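Local structure of spore germination lipase LipC (Metagenome, 6NKD) at residues S11-V16 and G24-Y29; E35-E40 and A205-L210; I44-S49 and E62-E67; L88-K93 and E97-E102; L136-P139 and L145-K148. The protein probably hydrolyses lipid esters as a serine lipase of the GDSL family and, like its namesake in spore-forming bacteria, may act in spore germination. All blocks are in the same frame, centred on the assembly; numbering follows the deposited sequence.

How the interactions relate
From the N terminus, interaction 1 closes a short loop that brings helix 11-14, which starts at the probable nucleophile, against the start of helix 25-37. Interaction 2 takes up the far end of that helix and joins it to the chain end after helix 192-204, closing a loop of more than 160 residues. Interactions 3, 4 and 5 follow one another inside that long loop without crossing: strand 41-47 to helix 63-71, helix 81-94 to helix 98-122, and the loop after strand 130-134 to helix 144-157. Interaction 1 touches interactions 2, 3 and 5, and interactions 4 and 5 share packing through Leu145. Only interaction 3 ties a strand of the sheet to a helix.

Interaction 1 of 5, residues S11-V16 and G24-Y29; sequences SLTVGV and GFVQRY
The Gly-Asp-Ser-Leu motif that names the family ends in Ser11 and Leu12, and here Leu12 and Thr13 meet Phe25 and Val26 at the start of helix 25-37. Ser11, by similarity the nucleophile, takes no part; its OG is hydrogen-bonded to His189 NE2. Phe25 presents a ring edge, with CE2 lying 3.3 Å from Leu12 O and near the ring plane. Its chi1 of 86°, with CG between the backbone N and the carbonyl carbon, brings that edge to Leu12 O although CB does not head there. Val26 CG1 sits over the centre of one ring face and also reaches across to Thr13, 3.8 Å from its CG2; those two side chains cross at about a right angle. Thr13 OG1 turns elsewhere, to a hydrogen bond with Thr78 OG1. Beside these side chains the backbones meet at two glycines, Gly15 CA and Gly24 CA being 4.3 Å apart. Gly15, with positive phi, is the C-prime residue of the Schellman motif ending helix 11-14; Gly24 is the N-cap of the next helix, and its N donates to Gln27 OE1 at 2.8 Å. Apolar contact and bare backbone thus do the joining, while Thr13 OG1 and Gly24 N find their partners away from the interface.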
# COMPACT_ATOMS: atom_id res chain seq x y z
N SER A 11 -4.77 -8.82 -10.92
CA SER A 11 -5.26 -8.20 -9.69
C SER A 11 -6.29 -9.07 -8.99
O SER A 11 -6.44 -8.98 -7.76
CB SER A 11 -5.84 -6.82 -9.98
OG SER A 11 -6.82 -6.88 -11.00
N LEU A 12 -7.01 -9.92 -9.73
CA LEU A 12 -8.00 -10.79 -9.11
C LEU A 12 -7.33 -11.80 -8.18
O LEU A 12 -7.80 -12.04 -7.06
CB LEU A 12 -8.82 -11.51 -10.17
CG LEU A 12 -9.60 -10.65 -11.18
CD1 LEU A 12 -10.65 -11.49 -11.89
CD2 LEU A 12 -10.22 -9.44 -10.51
N THR A 13 -6.22 -12.41 -8.64
CA THR A 13 -5.48 -13.33 -7.79
C THR A 13 -4.83 -12.61 -6.62
O THR A 13 -4.67 -13.20 -5.54
CB THR A 13 -4.43 -14.08 -8.62
OG1 THR A 13 -5.06 -14.68 -9.76
CG2 THR A 13 -3.75 -15.16 -7.79
N VAL A 14 -4.47 -11.34 -6.80
CA VAL A 14 -3.97 -10.55 -5.68
C VAL A 14 -5.08 -10.33 -4.65
O VAL A 14 -4.84 -10.35 -3.44
CB VAL A 14 -3.39 -9.22 -6.18
CG1 VAL A 14 -3.08 -8.29 -5.02
CG2 VAL A 14 -2.16 -9.46 -7.03
N GLY A 15 -6.31 -10.14 -5.12
CA GLY A 15 -7.42 -9.82 -4.25
C GLY A 15 -7.76 -8.35 -4.17
O GLY A 15 -8.33 -7.92 -3.16
N VAL A 16 -7.43 -7.56 -5.19
CA VAL A 16 -7.68 -6.13 -5.17
C VAL A 16 -9.18 -5.88 -5.18
O VAL A 16 -9.93 -6.51 -5.94
CB VAL A 16 -6.99 -5.45 -6.36
CG1 VAL A 16 -7.29 -3.95 -6.38
CG2 VAL A 16 -5.49 -5.70 -6.32
N GLY A 24 -9.00 -12.60 -0.57
CA GLY A 24 -9.59 -12.62 -1.89
C GLY A 24 -10.20 -13.98 -2.18
O GLY A 24 -10.51 -14.75 -1.28
N PHE A 25 -10.37 -14.27 -3.48
CA PHE A 25 -10.99 -15.54 -3.85
C PHE A 25 -10.04 -16.72 -3.72
O PHE A 25 -10.51 -17.85 -3.56
CB PHE A 25 -11.55 -15.47 -5.28
CG PHE A 25 -10.54 -15.79 -6.36
CD1 PHE A 25 -10.37 -17.09 -6.82
CD2 PHE A 25 -9.78 -14.78 -6.95
CE1 PHE A 25 -9.45 -17.39 -7.81
CE2 PHE A 25 -8.87 -15.07 -7.95
CZ PHE A 25 -8.70 -16.38 -8.38
N VAL A 26 -8.72 -16.50 -3.77
CA VAL A 26 -7.80 -17.63 -3.81
C VAL A 26 -7.69 -18.28 -2.44
O VAL A 26 -7.53 -19.50 -2.33
CB VAL A 26 -6.42 -17.19 -4.35
CG1 VAL A 26 -6.58 -16.40 -5.63
CG2 VAL A 26 -5.63 -16.40 -3.32
N GLN A 27 -7.78 -17.50 -1.36
CA GLN A 27 -7.69 -18.06 -0.02
C GLN A 27 -9.04 -18.50 0.53
O GLN A 27 -9.08 -19.37 1.40
CB GLN A 27 -7.04 -17.06 0.94
CG GLN A 27 -7.34 -15.61 0.65
CD GLN A 27 -6.32 -14.98 -0.29
OE1 GLN A 27 -6.67 -14.13 -1.12
NE2 GLN A 27 -5.07 -15.38 -0.15
N ARG A 28 -10.13 -17.91 0.05
CA ARG A 28 -11.45 -18.47 0.35
C ARG A 28 -11.63 -19.81 -0.36
O ARG A 28 -12.27 -20.72 0.17
CB ARG A 28 -12.55 -17.49 -0.06
CG ARG A 28 -12.50 -16.17 0.69
CD ARG A 28 -13.40 -15.13 0.05
NE ARG A 28 -13.13 -13.79 0.56
CZ ARG A 28 -13.83 -13.21 1.53
NH1 ARG A 28 -13.52 -11.98 1.94
NH2 ARG A 28 -14.85 -13.84 2.09
N TYR A 29 -11.07 -19.94 -1.57
CA TYR A 29 -11.09 -21.22 -2.26
C TYR A 29 -10.16 -22.23 -1.60
O TYR A 29 -10.43 -23.43 -1.63
CB TYR A 29 -10.72 -21.01 -3.74
CG TYR A 29 -10.65 -22.27 -4.58
CD1 TYR A 29 -11.63 -23.25 -4.49
CD2 TYR A 29 -9.61 -22.46 -5.49
CE1 TYR A 29 -11.57 -24.40 -5.26
CE2 TYR A 29 -9.55 -23.60 -6.27
CZ TYR A 29 -10.53 -24.56 -6.15
OH TYR A 29 -10.46 -25.69 -6.93

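Interaction 2 of 5, residues E35-E40 and A205-L210; sequences EDLNEE and AGYGRL
Tyr207 reaches over to the last turn of helix 25-37 and meets both Asp36 and Leu37. Its hydroxyl donates to the carboxylate, Tyr207 OH to Asp36 OD2 measuring 2.9 Å. The acceptor is used on its anti side, with the hydroxyl 16° out of the carboxylate plane, and OD2 itself lies near the plane of the ring, at its edge. Carboxylate and ring planes are 57° apart, and the two side chains cross at about a right angle, which also brings Asp36 CB to 3.6 Å from Tyr207 CE2. Leu37 provides the apolar half of the contact. Its CD2 is 4.0 Å from Tyr207 CD2, while CD1 lies above one ring face, offset toward the rim. With chi1 near -59°, Tyr207 holds CG beside its own backbone N and the ring projects toward the helix.

Further out, Arg203 on helix 192-204 bridges to Asp36 OD2 through NE and to Glu35 OE2 through NH1. Asp36 OD2 thus has two partners, a phenol and a guanidinium, which would probably help keep the carboxylate ionised. Met33 and Tyr29, about one and two turns earlier on helix 25-37, pack on the Tyr207 ring. Away from the annotated sites, one tyrosine docks the C-terminal segment, just past helix 192-204, on the end of helix 25-37 in this SGNH-hydrolase fold, a parallel sheet between helices.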
# COMPACT_ATOMS: atom_id res chain seq x y z
N GLU A 35 -11.81 -27.97 3.33
CA GLU A 35 -13.04 -28.49 3.92
C GLU A 35 -13.62 -29.63 3.09
O GLU A 35 -14.15 -30.60 3.65
CB GLU A 35 -14.05 -27.35 4.08
CG GLU A 35 -15.35 -27.74 4.76
CD GLU A 35 -16.20 -26.53 5.09
OE1 GLU A 35 -16.74 -26.47 6.22
OE2 GLU A 35 -16.33 -25.63 4.23
N ASP A 36 -13.53 -29.54 1.77
CA ASP A 36 -14.12 -30.55 0.90
C ASP A 36 -13.25 -31.79 0.75
O ASP A 36 -13.77 -32.85 0.38
CB ASP A 36 -14.40 -29.96 -0.49
CG ASP A 36 -15.38 -28.81 -0.45
OD1 ASP A 36 -16.19 -28.75 0.50
OD2 ASP A 36 -15.34 -27.96 -1.37
N LEU A 37 -11.95 -31.69 1.02
CA LEU A 37 -11.04 -32.82 0.87
C LEU A 37 -10.46 -33.29 2.20
O LEU A 37 -9.75 -34.30 2.22
CB LEU A 37 -9.91 -32.46 -0.09
CG LEU A 37 -10.35 -31.98 -1.48
CD1 LEU A 37 -9.15 -31.76 -2.38
CD2 LEU A 37 -11.32 -32.97 -2.10
N ASN A 38 -10.75 -32.59 3.30
CA ASN A 38 -10.28 -32.96 4.63
C ASN A 38 -8.76 -33.11 4.66
O ASN A 38 -8.21 -34.14 5.07
CB ASN A 38 -10.97 -34.24 5.12
CG ASN A 38 -10.96 -34.38 6.63
OD1 ASN A 38 -10.16 -33.73 7.32
ND2 ASN A 38 -11.85 -35.21 7.15
N GLU A 39 -8.07 -32.06 4.21
CA GLU A 39 -6.62 -32.07 4.16
C GLU A 39 -6.11 -30.64 4.08
O GLU A 39 -6.67 -29.82 3.34
CB GLU A 39 -6.11 -32.88 2.95
CG GLU A 39 -4.60 -33.02 2.88
CD GLU A 39 -4.17 -34.03 1.83
OE1 GLU A 39 -5.05 -34.71 1.26
OE2 GLU A 39 -2.95 -34.15 1.59
N GLU A 40 -5.07 -30.34 4.86
CA GLU A 40 -4.48 -29.01 4.85
C GLU A 40 -3.90 -28.71 3.47
O GLU A 40 -3.49 -29.60 2.73
CB GLU A 40 -3.39 -28.90 5.91
CG GLU A 40 -3.84 -29.22 7.33
CD GLU A 40 -4.16 -27.97 8.14
OE1 GLU A 40 -4.92 -27.12 7.66
OE2 GLU A 40 -3.62 -27.85 9.26
N ALA A 205 -17.20 -26.52 -8.88
CA ALA A 205 -16.66 -27.21 -10.04
C ALA A 205 -16.13 -28.60 -9.71
O ALA A 205 -15.81 -29.35 -10.64
CB ALA A 205 -15.55 -26.38 -10.69
N GLY A 206 -16.02 -28.95 -8.44
CA GLY A 206 -15.50 -30.24 -8.06
C GLY A 206 -13.98 -30.25 -8.03
O GLY A 206 -13.31 -29.22 -8.12
N TYR A 207 -13.43 -31.46 -7.89
CA TYR A 207 -11.98 -31.61 -7.79
C TYR A 207 -11.43 -32.77 -8.60
O TYR A 207 -10.24 -33.09 -8.47
CB TYR A 207 -11.57 -31.75 -6.31
CG TYR A 207 -12.00 -30.57 -5.47
CD1 TYR A 207 -11.24 -29.41 -5.43
CD2 TYR A 207 -13.17 -30.61 -4.73
CE1 TYR A 207 -11.63 -28.32 -4.67
CE2 TYR A 207 -13.57 -29.53 -3.96
CZ TYR A 207 -12.79 -28.39 -3.93
OH TYR A 207 -13.19 -27.31 -3.17
N GLY A 208 -12.24 -33.42 -9.43
CA GLY A 208 -11.71 -34.39 -10.38
C GLY A 208 -11.13 -35.61 -9.69
O GLY A 208 -11.72 -36.19 -8.78
N ARG A 209 -9.94 -36.01 -10.15
CA ARG A 209 -9.28 -37.22 -9.65
C ARG A 209 -8.75 -37.07 -8.23
O ARG A 209 -8.35 -38.08 -7.63
CB ARG A 209 -8.14 -37.62 -10.59
CG ARG A 209 -8.59 -38.26 -11.89
CD ARG A 209 -7.41 -38.49 -12.83
NE ARG A 209 -6.34 -39.24 -12.18
CZ ARG A 209 -6.26 -40.57 -12.15
NH1 ARG A 209 -7.21 -41.30 -12.72
NH2 ARG A 209 -5.24 -41.16 -11.54
N LEU A 210 -8.71 -35.85 -7.69
CA LEU A 210 -8.18 -35.66 -6.34
C LEU A 210 -9.13 -36.16 -5.26
O LEU A 210 -8.67 -36.46 -4.15
CB LEU A 210 -7.86 -34.18 -6.11
CG LEU A 210 -6.79 -33.58 -7.03
CD1 LEU A 210 -6.56 -32.11 -6.70
CD2 LEU A 210 -5.50 -34.37 -6.93

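Interaction 3 of 5, residues I44-S49 and E62-E67; sequences IVFAKS and EPFIME
Strand 41-47, at the edge of the parallel sheet within this chain, comes nearest to helix 63-71 at Phe46 and Ile65, whose CA atoms are 8.0 Å apart. Phe46 points at the helix and does all the touching from the strand. Ile65 covers one face of its ring in a CH-pi contact: CG1 stands 4.0 Å from the Phe46 ring centroid, only 10° off the normal. Phe64 comes instead to the rim, its CE2 lying near the plane of the Phe46 ring and 3.7 Å from Phe46 CE1. The two rings are nearly perpendicular, planes at 87° with centroids 5.8 Å apart, but their meeting is oblique. With CG opposite the backbone N (chi1 179°), Phe64 swings its ring back to the strand although its CB does not head there. A leucine in place of Phe46 would probably leave Ile65 CG1 without a flat face to lie on and Phe64 without its neighbouring ring edge. Phe21 of a third subunit packs on both Phe64 and Ile65, so the cluster adjoins a subunit interface. The chemistry is wholly apolar: ring face, ring edge and aliphatic branch join helix to sheet, with shape rather than charge setting the fit.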
# COMPACT_ATOMS: atom_id res chain seq x y z
N ILE A 44 0.72 -20.93 -2.59
CA ILE A 44 1.73 -20.04 -3.15
C ILE A 44 1.05 -19.19 -4.21
O ILE A 44 0.29 -19.70 -5.04
CB ILE A 44 2.92 -20.81 -3.75
CG1 ILE A 44 3.53 -21.77 -2.71
CG2 ILE A 44 3.98 -19.85 -4.24
CD1 ILE A 44 3.04 -23.20 -2.82
N VAL A 45 1.32 -17.88 -4.20
CA VAL A 45 0.65 -16.93 -5.07
C VAL A 45 1.70 -16.13 -5.83
O VAL A 45 2.55 -15.47 -5.22
CB VAL A 45 -0.28 -15.99 -4.29
CG1 VAL A 45 -0.79 -14.87 -5.20
CG2 VAL A 45 -1.44 -16.76 -3.69
N PHE A 46 1.63 -16.17 -7.16
CA PHE A 46 2.43 -15.32 -8.04
C PHE A 46 1.46 -14.44 -8.81
O PHE A 46 0.85 -14.88 -9.79
CB PHE A 46 3.30 -16.14 -8.99
CG PHE A 46 4.22 -17.10 -8.30
CD1 PHE A 46 5.38 -16.65 -7.68
CD2 PHE A 46 3.96 -18.46 -8.30
CE1 PHE A 46 6.23 -17.53 -7.05
CE2 PHE A 46 4.81 -19.35 -7.68
CZ PHE A 46 5.95 -18.88 -7.06
N ALA A 47 1.30 -13.19 -8.37
CA ALA A 47 0.34 -12.30 -9.00
C ALA A 47 0.74 -10.85 -8.77
O ALA A 47 1.38 -10.52 -7.76
CB ALA A 47 -1.08 -12.55 -8.49
N LYS A 48 0.36 -10.00 -9.71
CA LYS A 48 0.65 -8.57 -9.65
C LYS A 48 -0.35 -7.84 -10.54
O LYS A 48 -0.76 -8.36 -11.58
CB LYS A 48 2.09 -8.27 -10.09
CG LYS A 48 2.51 -6.81 -9.95
CD LYS A 48 3.11 -6.52 -8.59
CE LYS A 48 3.45 -5.05 -8.43
NZ LYS A 48 4.26 -4.53 -9.57
N SER A 49 -0.74 -6.65 -10.11
CA SER A 49 -1.66 -5.85 -10.92
C SER A 49 -1.02 -5.48 -12.25
O SER A 49 0.17 -5.14 -12.31
CB SER A 49 -2.07 -4.59 -10.15
OG SER A 49 -2.77 -4.92 -8.97
N GLU A 62 10.42 -19.47 -15.29
CA GLU A 62 11.20 -19.12 -14.11
C GLU A 62 11.45 -20.38 -13.28
O GLU A 62 10.52 -21.17 -13.06
CB GLU A 62 10.46 -18.08 -13.26
CG GLU A 62 11.37 -17.08 -12.57
CD GLU A 62 11.76 -15.93 -13.48
OE1 GLU A 62 11.05 -15.70 -14.49
OE2 GLU A 62 12.77 -15.27 -13.20
N PRO A 63 12.68 -20.61 -12.82
CA PRO A 63 12.96 -21.87 -12.10
C PRO A 63 12.17 -22.02 -10.81
O PRO A 63 11.67 -23.11 -10.52
CB PRO A 63 14.47 -21.80 -11.84
CG PRO A 63 14.80 -20.34 -11.90
CD PRO A 63 13.87 -19.75 -12.92
N PHE A 64 12.01 -20.94 -10.04
CA PHE A 64 11.26 -21.04 -8.79
C PHE A 64 9.77 -21.21 -9.06
O PHE A 64 9.08 -21.91 -8.31
CB PHE A 64 11.52 -19.81 -7.92
CG PHE A 64 10.76 -19.82 -6.62
CD1 PHE A 64 10.98 -20.81 -5.68
CD2 PHE A 64 9.84 -18.83 -6.34
CE1 PHE A 64 10.29 -20.82 -4.49
CE2 PHE A 64 9.14 -18.84 -5.15
CZ PHE A 64 9.37 -19.83 -4.22
N ILE A 65 9.26 -20.57 -10.11
CA ILE A 65 7.84 -20.70 -10.43
C ILE A 65 7.55 -22.09 -10.99
O ILE A 65 6.50 -22.67 -10.72
CB ILE A 65 7.40 -19.58 -11.39
CG1 ILE A 65 7.69 -18.22 -10.76
CG2 ILE A 65 5.93 -19.72 -11.74
CD1 ILE A 65 7.17 -17.05 -11.57
N MSE A 66 8.48 -22.64 -11.76
CA MSE A 66 8.31 -23.98 -12.30
C MSE A 66 8.32 -25.01 -11.18
O MSE A 66 7.65 -26.05 -11.27
CB MSE A 66 9.40 -24.31 -13.32
CG MSE A 66 8.84 -24.77 -14.65
SE MSE A 66 10.16 -25.53 -15.87
CE MSE A 66 10.11 -27.38 -15.25
N GLU A 67 9.08 -24.72 -10.12
CA GLU A 67 9.09 -25.59 -8.95
C GLU A 67 7.70 -25.68 -8.33
O GLU A 67 7.20 -26.79 -8.08
CB GLU A 67 10.10 -25.06 -7.92
CG GLU A 67 11.55 -25.34 -8.27
CD GLU A 67 12.04 -26.66 -7.71
OE1 GLU A 67 11.33 -27.25 -6.87
OE2 GLU A 67 13.13 -27.12 -8.12

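Interaction 4 of 5, residues L88-K93 and E97-E102; sequences LEIYEK and EHVFLE
Glu97 and Val99 face Tyr91 and Ile90 across a helical hairpin, in which the chain turns after helix 81-94 and helix 98-122 runs back beside it. Glu97 comes first. Its backbone N lies at the edge of the Tyr91 ring, near the ring plane and 3.8 Å from Tyr91 CE1, and its CB is 4.4 Å from the same carbon. With CG opposite the backbone N (chi1 -179°), Tyr91 carries its ring edge to Glu97. That ring is also held from beyond the hairpin, edge-to-face with Trp149 of helix 144-157. The next residue, His98, directs its CB away from helix 81-94, though its N is hydrogen-bonded to Asp96 OD1 in the turn. Val99 then carries the apolar centre of the contact. Its CB points toward the opposing helix, and its two methyls are split between neighbours: CG1 comes within 4.5 Å of Tyr91 CB, while CG2 takes Ile90. Phe100 follows, facing off to stack on Trp149, so both arms of the hairpin lean on the same indole. The contact lies near the surface, and its tightest apolar approach is methyl to methyl, Ile90 CG2 to Val99 CG2 at 3.6 Å.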
# COMPACT_ATOMS: atom_id res chain seq x y z
N LEU A 88 -11.66 -0.89 -24.33
CA LEU A 88 -12.81 0.01 -24.26
C LEU A 88 -12.39 1.46 -24.40
O LEU A 88 -13.12 2.27 -24.99
CB LEU A 88 -13.57 -0.20 -22.94
CG LEU A 88 -14.55 -1.37 -22.90
CD1 LEU A 88 -15.29 -1.39 -21.58
CD2 LEU A 88 -15.52 -1.28 -24.07
N GLU A 89 -11.22 1.82 -23.87
CA GLU A 89 -10.72 3.18 -24.04
C GLU A 89 -10.21 3.43 -25.45
O GLU A 89 -10.35 4.54 -25.96
CB GLU A 89 -9.62 3.47 -23.02
CG GLU A 89 -10.03 3.23 -21.57
CD GLU A 89 -11.23 4.07 -21.15
OE1 GLU A 89 -11.34 5.22 -21.61
OE2 GLU A 89 -12.05 3.57 -20.35
N ILE A 90 -9.63 2.42 -26.09
CA ILE A 90 -9.20 2.58 -27.47
C ILE A 90 -10.41 2.67 -28.39
O ILE A 90 -10.44 3.47 -29.33
CB ILE A 90 -8.25 1.44 -27.88
CG1 ILE A 90 -6.95 1.50 -27.08
CG2 ILE A 90 -7.95 1.51 -29.37
CD1 ILE A 90 -5.97 0.41 -27.43
N TYR A 91 -11.44 1.86 -28.12
CA TYR A 91 -12.66 1.94 -28.92
C TYR A 91 -13.35 3.28 -28.75
O TYR A 91 -13.97 3.79 -29.69
CB TYR A 91 -13.62 0.80 -28.55
CG TYR A 91 -14.90 0.81 -29.36
CD1 TYR A 91 -14.99 0.14 -30.57
CD2 TYR A 91 -16.01 1.51 -28.92
CE1 TYR A 91 -16.15 0.15 -31.31
CE2 TYR A 91 -17.18 1.53 -29.65
CZ TYR A 91 -17.25 0.85 -30.85
OH TYR A 91 -18.41 0.86 -31.59
N GLU A 92 -13.26 3.88 -27.55
CA GLU A 92 -13.90 5.17 -27.32
C GLU A 92 -13.31 6.25 -28.23
O GLU A 92 -14.01 7.19 -28.60
CB GLU A 92 -13.75 5.57 -25.86
CG GLU A 92 -14.61 6.77 -25.45
CD GLU A 92 -16.05 6.39 -25.18
OE1 GLU A 92 -16.87 7.30 -24.95
OE2 GLU A 92 -16.36 5.18 -25.18
N LYS A 93 -12.03 6.12 -28.59
CA LYS A 93 -11.39 7.11 -29.44
C LYS A 93 -11.43 6.73 -30.92
O LYS A 93 -11.69 7.60 -31.77
CB LYS A 93 -9.93 7.32 -29.01
CG LYS A 93 -9.27 8.54 -29.63
CD LYS A 93 -7.85 8.77 -29.13
CE LYS A 93 -6.83 7.97 -29.94
NZ LYS A 93 -5.43 8.34 -29.60
N GLU A 97 -14.14 -1.85 -33.90
CA GLU A 97 -14.65 -3.01 -33.18
C GLU A 97 -13.68 -4.18 -33.20
O GLU A 97 -13.91 -5.17 -32.50
CB GLU A 97 -16.00 -3.43 -33.78
CG GLU A 97 -16.93 -4.15 -32.82
CD GLU A 97 -18.34 -4.27 -33.37
OE1 GLU A 97 -19.26 -4.56 -32.57
OE2 GLU A 97 -18.52 -4.08 -34.59
N HIS A 98 -12.60 -4.10 -33.98
CA HIS A 98 -11.62 -5.16 -34.09
C HIS A 98 -10.53 -5.08 -33.03
O HIS A 98 -9.82 -6.07 -32.82
CB HIS A 98 -10.98 -5.13 -35.49
CG HIS A 98 -9.93 -6.18 -35.70
ND1 HIS A 98 -10.23 -7.52 -35.83
CD2 HIS A 98 -8.58 -6.09 -35.80
CE1 HIS A 98 -9.12 -8.20 -36.01
NE2 HIS A 98 -8.10 -7.36 -35.99
N VAL A 99 -10.39 -3.94 -32.34
CA VAL A 99 -9.26 -3.75 -31.43
C VAL A 99 -9.29 -4.75 -30.29
O VAL A 99 -8.24 -5.21 -29.83
CB VAL A 99 -9.23 -2.30 -30.92
CG1 VAL A 99 -10.47 -1.97 -30.11
CG2 VAL A 99 -7.97 -2.05 -30.09
N PHE A 100 -10.48 -5.13 -29.81
CA PHE A 100 -10.55 -6.09 -28.72
C PHE A 100 -10.45 -7.52 -29.23
O PHE A 100 -9.86 -8.37 -28.56
CB PHE A 100 -11.83 -5.90 -27.91
CG PHE A 100 -11.99 -6.88 -26.78
CD1 PHE A 100 -11.38 -6.66 -25.55
CD2 PHE A 100 -12.75 -8.03 -26.94
CE1 PHE A 100 -11.52 -7.57 -24.52
CE2 PHE A 100 -12.89 -8.94 -25.90
CZ PHE A 100 -12.28 -8.71 -24.69
N LEU A 101 -11.03 -7.80 -30.40
CA LEU A 101 -10.97 -9.15 -30.94
C LEU A 101 -9.52 -9.57 -31.19
O LEU A 101 -9.17 -10.75 -31.01
CB LEU A 101 -11.78 -9.24 -32.23
CG LEU A 101 -13.27 -8.89 -32.14
CD1 LEU A 101 -14.01 -9.39 -33.37
CD2 LEU A 101 -13.90 -9.44 -30.86
N GLU A 102 -8.67 -8.63 -31.60
CA GLU A 102 -7.25 -8.94 -31.74
C GLU A 102 -6.60 -9.15 -30.38
O GLU A 102 -5.78 -10.06 -30.21
CB GLU A 102 -6.54 -7.82 -32.51
CG GLU A 102 -5.11 -8.14 -32.89
CD GLU A 102 -5.02 -9.12 -34.05
OE1 GLU A 102 -4.99 -8.66 -35.22
OE2 GLU A 102 -5.00 -10.34 -33.81

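Interaction 5 of 5, residues L136-P139 and L145-K148; sequences LYNP and LADK
Asn138 lays its amide across the side of helix 144-157, touching Ala146 and Asp147, in the beta-alpha connection that follows strand 130-134 of the parallel sheet. The Asn138 and Asp147 side chains cross at about a right angle, with amide and carboxylate planes 44° apart. Each end of the amide has its own neighbour. ND2 faces the aspartate and donates a weak hydrogen bond to Asp147 OD1 (3.4 Å, 138° at the hydrogen). OD1 lies against the methyl of the preceding residue, Asn138 OD1 to Ala146 CB being 3.4 Å. Asn138 reaches the helix because its CG stands opposite the backbone N, chi1 at 180°, which extends the side chain out of the loop. Within the loop, Asn138 OD1 also accepts from Phe140 N, the bond of an Asx turn, and this should help fix the rotation of the amide. A leucine here would probably leave Phe140 N without its acceptor and set a branched apolar end against the carboxylate of Asp147. Ile150, farther along helix 144-157, packs on the asparagine as well. The aspartate's stronger partner comes from outside: Asp147 OD1, which takes the weak bond from Asn138 ND2, is also hydrogen-bonded to Tyr172 OH.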
# COMPACT_ATOMS: atom_id res chain seq x y z
N LEU A 136 -13.92 -14.03 -18.00
CA LEU A 136 -14.09 -12.62 -17.69
C LEU A 136 -15.55 -12.30 -17.40
O LEU A 136 -16.45 -12.80 -18.08
CB LEU A 136 -13.59 -11.75 -18.84
CG LEU A 136 -12.10 -11.89 -19.20
CD1 LEU A 136 -11.76 -11.01 -20.39
CD2 LEU A 136 -11.23 -11.54 -18.00
N TYR A 137 -15.78 -11.47 -16.39
CA TYR A 137 -17.09 -10.91 -16.13
C TYR A 137 -17.19 -9.53 -16.77
O TYR A 137 -16.19 -8.89 -17.09
CB TYR A 137 -17.36 -10.82 -14.62
CG TYR A 137 -16.35 -9.98 -13.86
CD1 TYR A 137 -16.51 -8.61 -13.72
CD2 TYR A 137 -15.24 -10.58 -13.26
CE1 TYR A 137 -15.59 -7.85 -13.02
CE2 TYR A 137 -14.32 -9.82 -12.56
CZ TYR A 137 -14.50 -8.46 -12.44
OH TYR A 137 -13.59 -7.70 -11.74
N ASN A 138 -18.43 -9.07 -16.95
CA ASN A 138 -18.66 -7.76 -17.56
C ASN A 138 -18.96 -6.75 -16.46
O ASN A 138 -20.09 -6.72 -15.94
CB ASN A 138 -19.81 -7.83 -18.57
CG ASN A 138 -20.08 -6.49 -19.23
OD1 ASN A 138 -19.20 -5.63 -19.31
ND2 ASN A 138 -21.30 -6.30 -19.70
N PRO A 139 -18.01 -5.90 -16.08
CA PRO A 139 -18.29 -4.91 -15.03
C PRO A 139 -19.17 -3.76 -15.49
O PRO A 139 -19.67 -3.01 -14.64
CB PRO A 139 -16.90 -4.41 -14.63
CG PRO A 139 -16.09 -4.56 -15.88
CD PRO A 139 -16.63 -5.78 -16.59
N LEU A 145 -21.53 -3.34 -26.10
CA LEU A 145 -20.28 -3.74 -26.74
C LEU A 145 -19.37 -4.45 -25.75
O LEU A 145 -18.66 -5.40 -26.11
CB LEU A 145 -19.58 -2.53 -27.34
CG LEU A 145 -18.33 -2.87 -28.15
CD1 LEU A 145 -18.70 -3.49 -29.49
CD2 LEU A 145 -17.45 -1.65 -28.34
N ALA A 146 -19.36 -4.00 -24.49
CA ALA A 146 -18.58 -4.69 -23.47
C ALA A 146 -19.13 -6.09 -23.21
O ALA A 146 -18.36 -7.04 -23.03
CB ALA A 146 -18.55 -3.87 -22.18
N ASP A 147 -20.45 -6.23 -23.20
CA ASP A 147 -21.05 -7.54 -22.98
C ASP A 147 -20.80 -8.46 -24.17
O ASP A 147 -20.51 -9.65 -23.99
CB ASP A 147 -22.54 -7.40 -22.70
CG ASP A 147 -23.15 -8.67 -22.15
OD1 ASP A 147 -22.87 -9.01 -20.98
OD2 ASP A 147 -23.92 -9.33 -22.88
N LYS A 148 -20.92 -7.93 -25.38
CA LYS A 148 -20.68 -8.73 -26.58
C LYS A 148 -19.22 -9.15 -26.67
O LYS A 148 -18.92 -10.31 -27.02
CB LYS A 148 -21.10 -7.95 -27.83
CG LYS A 148 -20.89 -8.69 -29.14
CD LYS A 148 -21.36 -7.85 -30.32
CE LYS A 148 -21.30 -8.63 -31.62
NZ LYS A 148 -21.83 -7.83 -32.77